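PDB 3PBP: nucleoporin NUP82 from Saccharomyces cerevisiae, which serves as a structural component of the nuclear pore complex, represented here by its N-terminal beta-propeller domain, which contains the region that interacts with NUP116. Local coordinates for residues 388-392 and 408-413; 369-373 and 383-387; 83-88 and 126-130. The protein carries 1 engineered substitution. All blocks are in the same frame, centred on the assembly; numbering follows the deposited sequence.

Contact 1: 388-392 and 408-413; sequences SWAST and LKFESK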
ATOM      1  N   SER A 388      18.115   8.983  18.140  1.00 83.87           N
ATOM      2  CA  SER A 388      18.588  10.157  18.871  1.00 81.64           C
ATOM      3  C   SER A 388      17.350  10.860  19.391  1.00 80.84           C
ATOM      4  O   SER A 388      17.256  11.189  20.574  1.00 80.69           O
ATOM      5  CB  SER A 388      19.346  11.105  17.934  1.00 81.32           C
ATOM      6  OG  SER A 388      20.123  10.384  16.983  1.00 81.85           O
ATOM      7  N   TRP A 389      16.393  11.072  18.492  1.00 79.89           N
ATOM      8  CA  TRP A 389      15.146  11.740  18.834  1.00 78.77           C
ATOM      9  C   TRP A 389      13.963  10.801  19.001  1.00 77.98           C
ATOM     10  O   TRP A 389      13.085  11.045  19.827  1.00 77.64           O
ATOM     11  CB  TRP A 389      14.799  12.797  17.781  1.00 77.41           C
ATOM     12  CG  TRP A 389      14.877  12.326  16.360  1.00 76.00           C
ATOM     13  CD1 TRP A 389      15.948  12.424  15.525  1.00 75.76           C
ATOM     14  CD2 TRP A 389      13.813  11.753  15.582  1.00 76.49           C
ATOM     15  NE1 TRP A 389      15.621  11.959  14.271  1.00 76.00           N
ATOM     16  CE2 TRP A 389      14.316  11.540  14.279  1.00 76.03           C
ATOM     17  CE3 TRP A 389      12.482  11.400  15.858  1.00 75.35           C
ATOM     18  CZ2 TRP A 389      13.534  10.992  13.254  1.00 75.03           C
ATOM     19  CZ3 TRP A 389      11.708  10.857  14.837  1.00 72.98           C
ATOM     20  CH2 TRP A 389      12.238  10.659  13.554  1.00 73.17           C
ATOM     21  N   ALA A 390      13.942   9.728  18.220  1.00 77.72           N
ATOM     22  CA  ALA A 390      12.840   8.771  18.272  1.00 77.99           C
ATOM     23  C   ALA A 390      12.595   8.187  19.654  1.00 77.85           C
ATOM     24  O   ALA A 390      11.450   7.987  20.046  1.00 77.98           O
ATOM     25  CB  ALA A 390      13.077   7.655  17.282  1.00 77.79           C
ATOM     26  N   SER A 391      13.669   7.914  20.388  1.00 77.80           N
ATOM     27  CA  SER A 391      13.555   7.342  21.723  1.00 77.12           C
ATOM     28  C   SER A 391      12.829   8.285  22.671  1.00 76.79           C
ATOM     29  O   SER A 391      12.068   7.852  23.532  1.00 76.78           O
ATOM     30  CB  SER A 391      14.940   7.005  22.271  1.00 77.23           C
ATOM     31  OG  SER A 391      15.782   8.138  22.245  1.00 77.97           O
ATOM     32  N   THR A 392      13.064   9.580  22.508  1.00 76.69           N
ATOM     33  CA  THR A 392      12.421  10.585  23.342  1.00 76.91           C
ATOM     34  C   THR A 392      10.974  10.754  22.906  1.00 77.23           C
ATOM     35  O   THR A 392      10.074  10.942  23.735  1.00 78.57           O
ATOM     36  CB  THR A 392      13.110  11.938  23.199  1.00 76.96           C
ATOM     37  OG1 THR A 392      14.506  11.790  23.481  1.00 77.48           O
ATOM     38  CG2 THR A 392      12.496  12.945  24.147  1.00 76.53           C
ATOM     39  N   LEU A 408      14.970  19.441  21.513  1.00 96.87           N
ATOM     40  CA  LEU A 408      15.451  18.307  20.725  1.00 97.30           C
ATOM     41  C   LEU A 408      15.678  18.649  19.265  1.00 96.84           C
ATOM     42  O   LEU A 408      14.814  19.230  18.612  1.00 96.53           O
ATOM     43  CB  LEU A 408      14.472  17.132  20.781  1.00 98.23           C
ATOM     44  CG  LEU A 408      14.282  16.369  22.088  1.00100.06           C
ATOM     45  CD1 LEU A 408      13.582  15.051  21.768  1.00 99.99           C
ATOM     46  CD2 LEU A 408      15.626  16.106  22.759  1.00 99.84           C
ATOM     47  N   LYS A 409      16.849  18.301  18.757  1.00 96.27           N
ATOM     48  CA  LYS A 409      17.137  18.542  17.362  1.00 95.92           C
ATOM     49  C   LYS A 409      16.858  17.232  16.663  1.00 95.10           C
ATOM     50  O   LYS A 409      17.452  16.195  16.974  1.00 95.01           O
ATOM     51  CB  LYS A 409      18.589  18.982  17.161  1.00 97.49           C
ATOM     52  CG  LYS A 409      18.835  20.404  17.647  1.00 99.53           C
ATOM     53  CD  LYS A 409      19.658  21.215  16.662  1.00100.48           C
ATOM     54  CE  LYS A 409      19.594  22.698  17.008  1.00101.23           C
ATOM     55  NZ  LYS A 409      20.390  23.544  16.069  1.00101.61           N
ATOM     56  N   PHE A 410      15.918  17.281  15.731  1.00 93.23           N
ATOM     57  CA  PHE A 410      15.524  16.102  14.991  1.00 91.35           C
ATOM     58  C   PHE A 410      16.434  15.856  13.802  1.00 91.45           C
ATOM     59  O   PHE A 410      16.052  16.037  12.652  1.00 90.53           O
ATOM     60  CB  PHE A 410      14.059  16.243  14.579  1.00 88.90           C
ATOM     61  CG  PHE A 410      13.133  16.388  15.755  1.00 86.41           C
ATOM     62  CD1 PHE A 410      12.903  15.315  16.604  1.00 86.61           C
ATOM     63  CD2 PHE A 410      12.556  17.610  16.060  1.00 85.38           C
ATOM     64  CE1 PHE A 410      12.119  15.452  17.739  1.00 85.80           C
ATOM     65  CE2 PHE A 410      11.770  17.761  17.193  1.00 85.34           C
ATOM     66  CZ  PHE A 410      11.553  16.678  18.035  1.00 86.05           C
ATOM     67  N   GLU A 411      17.660  15.449  14.114  1.00 92.81           N
ATOM     68  CA  GLU A 411      18.670  15.135  13.113  1.00 94.43           C
ATOM     69  C   GLU A 411      19.055  13.677  13.304  1.00 93.95           C
ATOM     70  O   GLU A 411      19.355  13.248  14.416  1.00 93.61           O
ATOM     71  CB  GLU A 411      19.901  16.013  13.303  1.00 97.08           C
ATOM     72  CG  GLU A 411      19.612  17.501  13.199  1.00102.16           C
ATOM     73  CD  GLU A 411      20.855  18.364  13.379  1.00104.89           C
ATOM     74  OE1 GLU A 411      21.382  18.435  14.518  1.00105.80           O
ATOM     75  OE2 GLU A 411      21.301  18.968  12.371  1.00105.97           O
ATOM     76  N   SER A 412      19.036  12.913  12.223  1.00 93.43           N
ATOM     77  CA  SER A 412      19.376  11.504  12.301  1.00 93.23           C
ATOM     78  C   SER A 412      20.850  11.310  12.007  1.00 93.33           C
ATOM     79  O   SER A 412      21.427  12.040  11.207  1.00 93.84           O
ATOM     80  CB  SER A 412      18.542  10.701  11.299  1.00 92.82           C
ATOM     81  OG  SER A 412      17.159  10.846  11.562  1.00 93.98           O
ATOM     82  N   LYS A 413      21.458  10.328  12.666  1.00 93.30           N
ATOM     83  CA  LYS A 413      22.866  10.022  12.459  1.00 92.86           C
ATOM     84  C   LYS A 413      22.997   9.192  11.193  1.00 92.27           C
ATOM     85  O   LYS A 413      22.496   8.071  11.117  1.00 92.50           O
ATOM     86  CB  LYS A 413      23.421   9.227  13.638  1.00 93.68           C
ATOM     87  CG  LYS A 413      23.244   9.897  14.984  1.00 96.11           C
ATOM     88  CD  LYS A 413      23.485   8.910  16.116  1.00 97.14           C
ATOM     89  CE  LYS A 413      23.020   9.472  17.451  1.00 97.23           C
ATOM     90  NZ  LYS A 413      22.994   8.412  18.502  1.00 97.77           N
TER
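L408 and T392 meet tip to tip, L408 CD1 lying 3.4 Å from T392 CG2, where the loop from helix 387-399 heads back to strand 413-419; helix and loop together form an insertion between the last two strands of a beta-propeller blade. After K409, which turns its side chain away from the helix, F410 sits at the centre of an inverse gamma turn. Its CA lies over the indole face of W389, 4.2 Å from the five-membered-ring centroid, a CH-pi contact. The F410 ring directs its edge toward W389 in an offset edge-to-face pair, planes at 81°, and also packs on an aromatic side chain of another protein's chain. The indole reaches this site with CG flanked by the backbone N and C (chi1 49°). E411 adds its backbone O in the indole plane, 3.7 Å from W389 CD1. S412 OG accepts a weak hydrogen bond from W389 NE1 (3.3 Å, 152°) and bonds E352 OE1 as well. A leucine in place of W389 would probably take from F410 the indole that its edge meets, and from S412 its indole N-H donor. K413, extended beyond CG, approaches S388 OG with CE, at 3.1 Å, ahead of its NZ, at 3.8 Å.

Contact 2: 369-373 and 383-387; sequences QLGKL and QVNFM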
ATOM      1  N   GLN A 369      16.453  -4.140  14.998  1.00 75.97           N
ATOM      2  CA  GLN A 369      16.990  -2.821  15.334  1.00 75.78           C
ATOM      3  C   GLN A 369      15.996  -1.688  15.185  1.00 73.99           C
ATOM      4  O   GLN A 369      15.664  -1.305  14.069  1.00 74.33           O
ATOM      5  CB  GLN A 369      18.203  -2.513  14.467  1.00 78.23           C
ATOM      6  CG  GLN A 369      19.274  -3.580  14.500  1.00 82.07           C
ATOM      7  CD  GLN A 369      20.659  -2.990  14.355  1.00 84.79           C
ATOM      8  OE1 GLN A 369      21.380  -2.815  15.347  1.00 85.13           O
ATOM      9  NE2 GLN A 369      21.038  -2.655  13.116  1.00 85.55           N
ATOM     10  N   LEU A 370      15.542  -1.140  16.308  1.00 71.70           N
ATOM     11  CA  LEU A 370      14.581  -0.045  16.296  1.00 69.97           C
ATOM     12  C   LEU A 370      15.189   1.237  15.750  1.00 69.68           C
ATOM     13  O   LEU A 370      16.402   1.421  15.778  1.00 70.54           O
ATOM     14  CB  LEU A 370      14.069   0.232  17.709  1.00 69.06           C
ATOM     15  CG  LEU A 370      13.373  -0.888  18.484  1.00 69.05           C
ATOM     16  CD1 LEU A 370      12.732  -0.279  19.703  1.00 68.75           C
ATOM     17  CD2 LEU A 370      12.304  -1.567  17.634  1.00 70.49           C
ATOM     18  N   GLY A 371      14.332   2.121  15.256  1.00 69.04           N
ATOM     19  CA  GLY A 371      14.776   3.402  14.732  1.00 68.28           C
ATOM     20  C   GLY A 371      15.962   3.454  13.791  1.00 67.37           C
ATOM     21  O   GLY A 371      16.614   4.495  13.696  1.00 68.29           O
ATOM     22  N   LYS A 372      16.251   2.356  13.103  1.00 65.91           N
ATOM     23  CA  LYS A 372      17.365   2.326  12.161  1.00 66.38           C
ATOM     24  C   LYS A 372      16.872   1.867  10.804  1.00 66.06           C
ATOM     25  O   LYS A 372      16.091   0.925  10.695  1.00 66.88           O
ATOM     26  CB  LYS A 372      18.472   1.386  12.635  1.00 67.28           C
ATOM     27  CG  LYS A 372      19.158   1.808  13.926  1.00 70.76           C
ATOM     28  CD  LYS A 372      20.286   0.844  14.280  1.00 72.20           C
ATOM     29  CE  LYS A 372      20.877   1.139  15.651  1.00 71.84           C
ATOM     30  NZ  LYS A 372      21.969   0.169  15.954  1.00 73.60           N
ATOM     31  N   LEU A 373      17.350   2.524   9.762  1.00 64.89           N
ATOM     32  CA  LEU A 373      16.938   2.200   8.415  1.00 64.10           C
ATOM     33  C   LEU A 373      18.151   2.101   7.503  1.00 65.29           C
ATOM     34  O   LEU A 373      19.051   2.930   7.568  1.00 66.20           O
ATOM     35  CB  LEU A 373      15.992   3.292   7.919  1.00 63.16           C
ATOM     36  CG  LEU A 373      15.705   3.373   6.428  1.00 63.17           C
ATOM     37  CD1 LEU A 373      14.827   2.226   6.020  1.00 63.08           C
ATOM     38  CD2 LEU A 373      15.035   4.692   6.119  1.00 64.02           C
ATOM     39  N   GLN A 383      23.256   3.862   6.726  1.00 77.69           N
ATOM     40  CA  GLN A 383      22.306   3.554   7.776  1.00 76.63           C
ATOM     41  C   GLN A 383      21.875   4.833   8.464  1.00 75.95           C
ATOM     42  O   GLN A 383      22.677   5.506   9.109  1.00 75.70           O
ATOM     43  CB  GLN A 383      22.898   2.614   8.821  1.00 76.81           C
ATOM     44  CG  GLN A 383      21.858   2.201   9.856  1.00 77.30           C
ATOM     45  CD  GLN A 383      22.459   1.703  11.148  1.00 77.59           C
ATOM     46  OE1 GLN A 383      22.433   0.501  11.447  1.00 77.39           O
ATOM     47  NE2 GLN A 383      23.006   2.626  11.929  1.00 77.18           N
ATOM     48  N   VAL A 384      20.603   5.170   8.307  1.00 75.22           N
ATOM     49  CA  VAL A 384      20.050   6.347   8.936  1.00 74.34           C
ATOM     50  C   VAL A 384      19.632   5.889  10.328  1.00 74.52           C
ATOM     51  O   VAL A 384      18.883   4.928  10.471  1.00 73.98           O
ATOM     52  CB  VAL A 384      18.832   6.849   8.157  1.00 73.45           C
ATOM     53  CG1 VAL A 384      18.298   8.111   8.786  1.00 74.28           C
ATOM     54  CG2 VAL A 384      19.216   7.095   6.724  1.00 72.85           C
ATOM     55  N   ASN A 385      20.137   6.556  11.357  1.00 75.11           N
ATOM     56  CA  ASN A 385      19.801   6.186  12.721  1.00 76.84           C
ATOM     57  C   ASN A 385      19.091   7.333  13.412  1.00 77.38           C
ATOM     58  O   ASN A 385      19.724   8.319  13.777  1.00 78.85           O
ATOM     59  CB  ASN A 385      21.072   5.830  13.490  1.00 77.85           C
ATOM     60  CG  ASN A 385      20.788   5.374  14.905  1.00 79.46           C
ATOM     61  OD1 ASN A 385      20.205   6.108  15.708  1.00 80.48           O
ATOM     62  ND2 ASN A 385      21.203   4.152  15.223  1.00 80.69           N
ATOM     63  N   PHE A 386      17.782   7.214  13.603  1.00 77.95           N
ATOM     64  CA  PHE A 386      17.057   8.288  14.255  1.00 79.19           C
ATOM     65  C   PHE A 386      16.571   8.019  15.667  1.00 81.09           C
ATOM     66  O   PHE A 386      15.557   8.570  16.099  1.00 81.15           O
ATOM     67  CB  PHE A 386      15.902   8.776  13.379  1.00 77.29           C
ATOM     68  CG  PHE A 386      15.276   7.717  12.522  1.00 75.32           C
ATOM     69  CD1 PHE A 386      14.256   6.924  13.007  1.00 74.19           C
ATOM     70  CD2 PHE A 386      15.678   7.554  11.205  1.00 75.04           C
ATOM     71  CE1 PHE A 386      13.638   5.986  12.191  1.00 73.66           C
ATOM     72  CE2 PHE A 386      15.068   6.617  10.385  1.00 74.94           C
ATOM     73  CZ  PHE A 386      14.043   5.833  10.881  1.00 74.02           C
HETATM   74  N   MSE A 387      17.312   7.191  16.396  1.00 83.49           N
HETATM   75  CA  MSE A 387      16.964   6.881  17.778  1.00 85.90           C
HETATM   76  C   MSE A 387      17.383   8.021  18.703  1.00 84.70           C
HETATM   77  O   MSE A 387      17.057   8.020  19.892  1.00 83.97           O
HETATM   78  CB  MSE A 387      17.629   5.576  18.224  1.00 89.97           C
HETATM   79  CG  MSE A 387      16.875   4.331  17.788  1.00 96.20           C
HETATM   80 SE   MSE A 387      15.023   4.299  18.444  1.00105.81          SE
HETATM   81  CE  MSE A 387      15.311   3.474  20.182  1.00103.10           C
TER
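G371 and F386 mark the compact end of this contact. F386 N donates to G371 O (3.0 Å), nearly in line with the carbonyl, while the ring of F386 turns back so that the same oxygen stands 3.4 Å above its plane, offset toward the rim. One acceptor is thus covered by an N-H and an aromatic face from a single residue. The positive phi of G371 (46°) favours a glycine here. Further along, L373 and V384 form a hydrogen-bonded antiparallel pair: L373 N donates to V384 O (2.9 Å) in the carbonyl plane, and V384 N returns a bond to L373 O (2.8 Å). These two bonds, with K372 and N385 as the adjoining non-hydrogen-bonded pair, define the open end of the beta hairpin 372-376/380-385, the two middle strands of one propeller blade. L373 and V384 project to the sheet face where both pack on L324, joining this hairpin to the neighbouring blade. The other face is polar. K372 and N385 lie side by side pointing the same way, and the lysine's extended chain carries NZ to Q369 OE1 (3.1 Å), above the amide plane. The fit is looser between Q369 NE2 and Q383 OE1, which remain 3.8 Å apart with amide planes 59° askew, and at the partly exposed margin, where SE of the selenomethionine M387 rests 4.2 Å from L370 CB. N385 OD1 closes an Asx turn there by accepting from M387 N (161°), where the strand gives way to helix 387-399.

Contact 3: 83-88 and 126-130; sequences FNDNEI and SIKKV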
ATOM      1  N   PHE A  83       9.607 -15.586  -6.576  1.00 54.11           N
ATOM      2  CA  PHE A  83       8.726 -15.134  -7.645  1.00 54.91           C
ATOM      3  C   PHE A  83       9.375 -14.243  -8.692  1.00 55.08           C
ATOM      4  O   PHE A  83      10.445 -13.672  -8.482  1.00 55.53           O
ATOM      5  CB  PHE A  83       7.537 -14.369  -7.052  1.00 54.86           C
ATOM      6  CG  PHE A  83       7.926 -13.070  -6.390  1.00 55.25           C
ATOM      7  CD1 PHE A  83       8.429 -13.052  -5.087  1.00 56.57           C
ATOM      8  CD2 PHE A  83       7.821 -11.863  -7.075  1.00 54.49           C
ATOM      9  CE1 PHE A  83       8.822 -11.844  -4.474  1.00 55.56           C
ATOM     10  CE2 PHE A  83       8.211 -10.653  -6.478  1.00 52.98           C
ATOM     11  CZ  PHE A  83       8.711 -10.645  -5.178  1.00 54.17           C
ATOM     12  N   ASN A  84       8.700 -14.135  -9.827  1.00 54.76           N
ATOM     13  CA  ASN A  84       9.140 -13.279 -10.908  1.00 55.88           C
ATOM     14  C   ASN A  84       7.889 -12.542 -11.388  1.00 57.48           C
ATOM     15  O   ASN A  84       6.893 -12.461 -10.662  1.00 57.34           O
ATOM     16  CB  ASN A  84       9.786 -14.088 -12.044  1.00 55.34           C
ATOM     17  CG  ASN A  84       8.851 -15.138 -12.652  1.00 56.21           C
ATOM     18  OD1 ASN A  84       7.678 -15.266 -12.272  1.00 55.37           O
ATOM     19  ND2 ASN A  84       9.379 -15.894 -13.613  1.00 55.76           N
ATOM     20  N   ASP A  85       7.920 -12.003 -12.597  1.00 58.78           N
ATOM     21  CA  ASP A  85       6.762 -11.267 -13.090  1.00 60.16           C
ATOM     22  C   ASP A  85       5.609 -12.184 -13.497  1.00 60.14           C
ATOM     23  O   ASP A  85       4.494 -11.720 -13.753  1.00 59.37           O
ATOM     24  CB  ASP A  85       7.179 -10.409 -14.279  1.00 61.29           C
ATOM     25  CG  ASP A  85       7.728 -11.237 -15.426  1.00 65.83           C
ATOM     26  OD1 ASP A  85       8.660 -12.050 -15.199  1.00 66.21           O
ATOM     27  OD2 ASP A  85       7.229 -11.071 -16.562  1.00 69.42           O
ATOM     28  N   ASN A  86       5.862 -13.488 -13.513  1.00 58.40           N
ATOM     29  CA  ASN A  86       4.839 -14.398 -13.961  1.00 58.62           C
ATOM     30  C   ASN A  86       4.324 -15.409 -12.959  1.00 58.54           C
ATOM     31  O   ASN A  86       3.143 -15.740 -12.970  1.00 57.72           O
ATOM     32  CB  ASN A  86       5.355 -15.111 -15.219  1.00 60.92           C
ATOM     33  CG  ASN A  86       4.365 -16.132 -15.764  1.00 62.73           C
ATOM     34  OD1 ASN A  86       4.266 -17.258 -15.252  1.00 64.68           O
ATOM     35  ND2 ASN A  86       3.616 -15.741 -16.795  1.00 60.61           N
ATOM     36  N   GLU A  87       5.198 -15.911 -12.097  1.00 59.21           N
ATOM     37  CA  GLU A  87       4.757 -16.907 -11.138  1.00 60.00           C
ATOM     38  C   GLU A  87       5.296 -16.720  -9.719  1.00 58.49           C
ATOM     39  O   GLU A  87       6.250 -15.972  -9.492  1.00 56.22           O
ATOM     40  CB  GLU A  87       5.110 -18.299 -11.667  1.00 62.67           C
ATOM     41  CG  GLU A  87       6.600 -18.537 -11.871  1.00 66.20           C
ATOM     42  CD  GLU A  87       6.877 -19.829 -12.636  1.00 70.02           C
ATOM     43  OE1 GLU A  87       6.052 -20.771 -12.523  1.00 70.79           O
ATOM     44  OE2 GLU A  87       7.919 -19.903 -13.338  1.00 71.48           O
ATOM     45  N   ILE A  88       4.664 -17.419  -8.778  1.00 57.48           N
ATOM     46  CA  ILE A  88       5.022 -17.367  -7.364  1.00 56.71           C
ATOM     47  C   ILE A  88       5.148 -18.776  -6.767  1.00 56.83           C
ATOM     48  O   ILE A  88       4.282 -19.635  -6.981  1.00 56.22           O
ATOM     49  CB  ILE A  88       3.925 -16.619  -6.540  1.00 55.85           C
ATOM     50  CG1 ILE A  88       3.741 -15.190  -7.058  1.00 54.29           C
ATOM     51  CG2 ILE A  88       4.294 -16.610  -5.056  1.00 55.33           C
ATOM     52  CD1 ILE A  88       2.551 -14.451  -6.435  1.00 51.91           C
ATOM     53  N   SER A 126       1.102  -8.660 -15.063  1.00 67.18           N
ATOM     54  CA  SER A 126       2.216  -9.321 -14.414  1.00 65.53           C
ATOM     55  C   SER A 126       2.484  -8.847 -12.991  1.00 64.92           C
ATOM     56  O   SER A 126       2.072  -7.758 -12.582  1.00 65.95           O
ATOM     57  CB  SER A 126       3.474  -9.174 -15.267  1.00 65.52           C
ATOM     58  OG  SER A 126       3.651  -7.836 -15.666  1.00 66.29           O
ATOM     59  N   ILE A 127       3.183  -9.695 -12.243  1.00 62.89           N
ATOM     60  CA  ILE A 127       3.524  -9.430 -10.853  1.00 59.78           C
ATOM     61  C   ILE A 127       4.635  -8.391 -10.711  1.00 58.33           C
ATOM     62  O   ILE A 127       5.674  -8.475 -11.367  1.00 55.16           O
ATOM     63  CB  ILE A 127       3.955 -10.740 -10.157  1.00 59.28           C
ATOM     64  CG1 ILE A 127       2.802 -11.745 -10.213  1.00 58.21           C
ATOM     65  CG2 ILE A 127       4.374 -10.464  -8.717  1.00 58.39           C
ATOM     66  CD1 ILE A 127       3.197 -13.123  -9.795  1.00 57.64           C
ATOM     67  N   LYS A 128       4.397  -7.417  -9.836  1.00 57.28           N
ATOM     68  CA  LYS A 128       5.364  -6.367  -9.585  1.00 56.23           C
ATOM     69  C   LYS A 128       6.055  -6.583  -8.229  1.00 55.67           C
ATOM     70  O   LYS A 128       7.284  -6.455  -8.113  1.00 55.69           O
ATOM     71  CB  LYS A 128       4.665  -5.006  -9.620  1.00 56.27           C
ATOM     72  CG  LYS A 128       5.615  -3.826  -9.560  1.00 57.13           C
ATOM     73  CD  LYS A 128       4.879  -2.503  -9.701  1.00 57.71           C
ATOM     74  CE  LYS A 128       5.870  -1.339  -9.675  1.00 58.72           C
ATOM     75  NZ  LYS A 128       5.230  -0.028  -9.981  1.00 59.52           N
ATOM     76  N   LYS A 129       5.268  -6.925  -7.210  1.00 53.74           N
ATOM     77  CA  LYS A 129       5.824  -7.148  -5.885  1.00 52.00           C
ATOM     78  C   LYS A 129       4.985  -8.109  -5.050  1.00 50.85           C
ATOM     79  O   LYS A 129       3.764  -8.186  -5.218  1.00 50.03           O
ATOM     80  CB  LYS A 129       5.967  -5.819  -5.140  1.00 51.49           C
ATOM     81  CG  LYS A 129       6.806  -5.947  -3.898  1.00 51.32           C
ATOM     82  CD  LYS A 129       6.978  -4.640  -3.159  1.00 53.67           C
ATOM     83  CE  LYS A 129       7.980  -4.834  -2.015  1.00 55.94           C
ATOM     84  NZ  LYS A 129       8.307  -3.599  -1.247  1.00 57.95           N
ATOM     85  N   VAL A 130       5.658  -8.835  -4.155  1.00 49.66           N
ATOM     86  CA  VAL A 130       5.016  -9.796  -3.256  1.00 46.85           C
ATOM     87  C   VAL A 130       5.500  -9.618  -1.825  1.00 44.66           C
ATOM     88  O   VAL A 130       6.674  -9.406  -1.579  1.00 42.38           O
ATOM     89  CB  VAL A 130       5.311 -11.244  -3.674  1.00 46.66           C
ATOM     90  CG1 VAL A 130       4.679 -12.217  -2.671  1.00 47.29           C
ATOM     91  CG2 VAL A 130       4.775 -11.492  -5.067  1.00 46.18           C
TER
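V130 and F83 form the aromatic part of the contact: V130 CG2 stands 3.6 Å from the centroid of the F83 ring and 10° off its normal, a CH-pi contact over the ring centre. A chi1 of 66° tucks the F83 ring over its own backbone and lays it against V130, and the ring also meets that of H70 within its own sheet.

Apolar contacts continue the seam. I127 CD1 lies against I88 CG1 at 3.5 Å, I88 CD1 approaches V130 CG2 at 3.9 Å, and I127 CG2 comes within 4.1 Å of F83 CD2. A classic beta bulge, in which K128 and K129 both face L145, explains how I127 and V130, three residues apart, can both point at 83-88 while the two lysines point away. K129 NZ then forms a salt bridge with D184.

Backbone polar contacts gather at the turn joining strands 79-83 and 87-92. I127 N donates to D85 O (2.8 Å), tilted 34° from the carbonyl plane, and D85 CA makes a CA-H...O contact with I127 O at 3.5 Å.

Side-chain bonds shape the turn itself. N84 OD1 accepts from N86 N above its carbonyl plane, an Asx turn, and from E87 N almost in line with the C=O. N86 is tied by its amide to S115 and D117.

The segments belong to successive four-stranded sheets, consistent with neighbouring propeller blades. Their interface combines an apolar cluster of F83, I88, I127 and V130 with one backbone hydrogen bond beside it, so cohesion here probably rests mainly on apolar burial, with the bond from I127 N to D85 O probably helping to set how the turn meets the strand.

Overall arrangement
From the N terminus, contact 3 comes first: it closes the 37-residue connection between 83-88 and 126-130 and ties two successive sheets together. Contact 2 follows, closing the short hairpin between 369-373 and 383-387 within a later blade. Contact 1 then closes the excursion through helix 387-399, which begins as that hairpin ends. All three lie in series along the chain, so none nests in or crosses another. Contacts 1 and 2 adjoin: K413 O and N385 N, 2.8 Å apart, probably hydrogen-bond, adding strand 413-419 to the hairpin. Contact 3 lies on the opposite side of the chain's centre, its centre about 30 Å from that of contact 2 and 38 Å from that of contact 1.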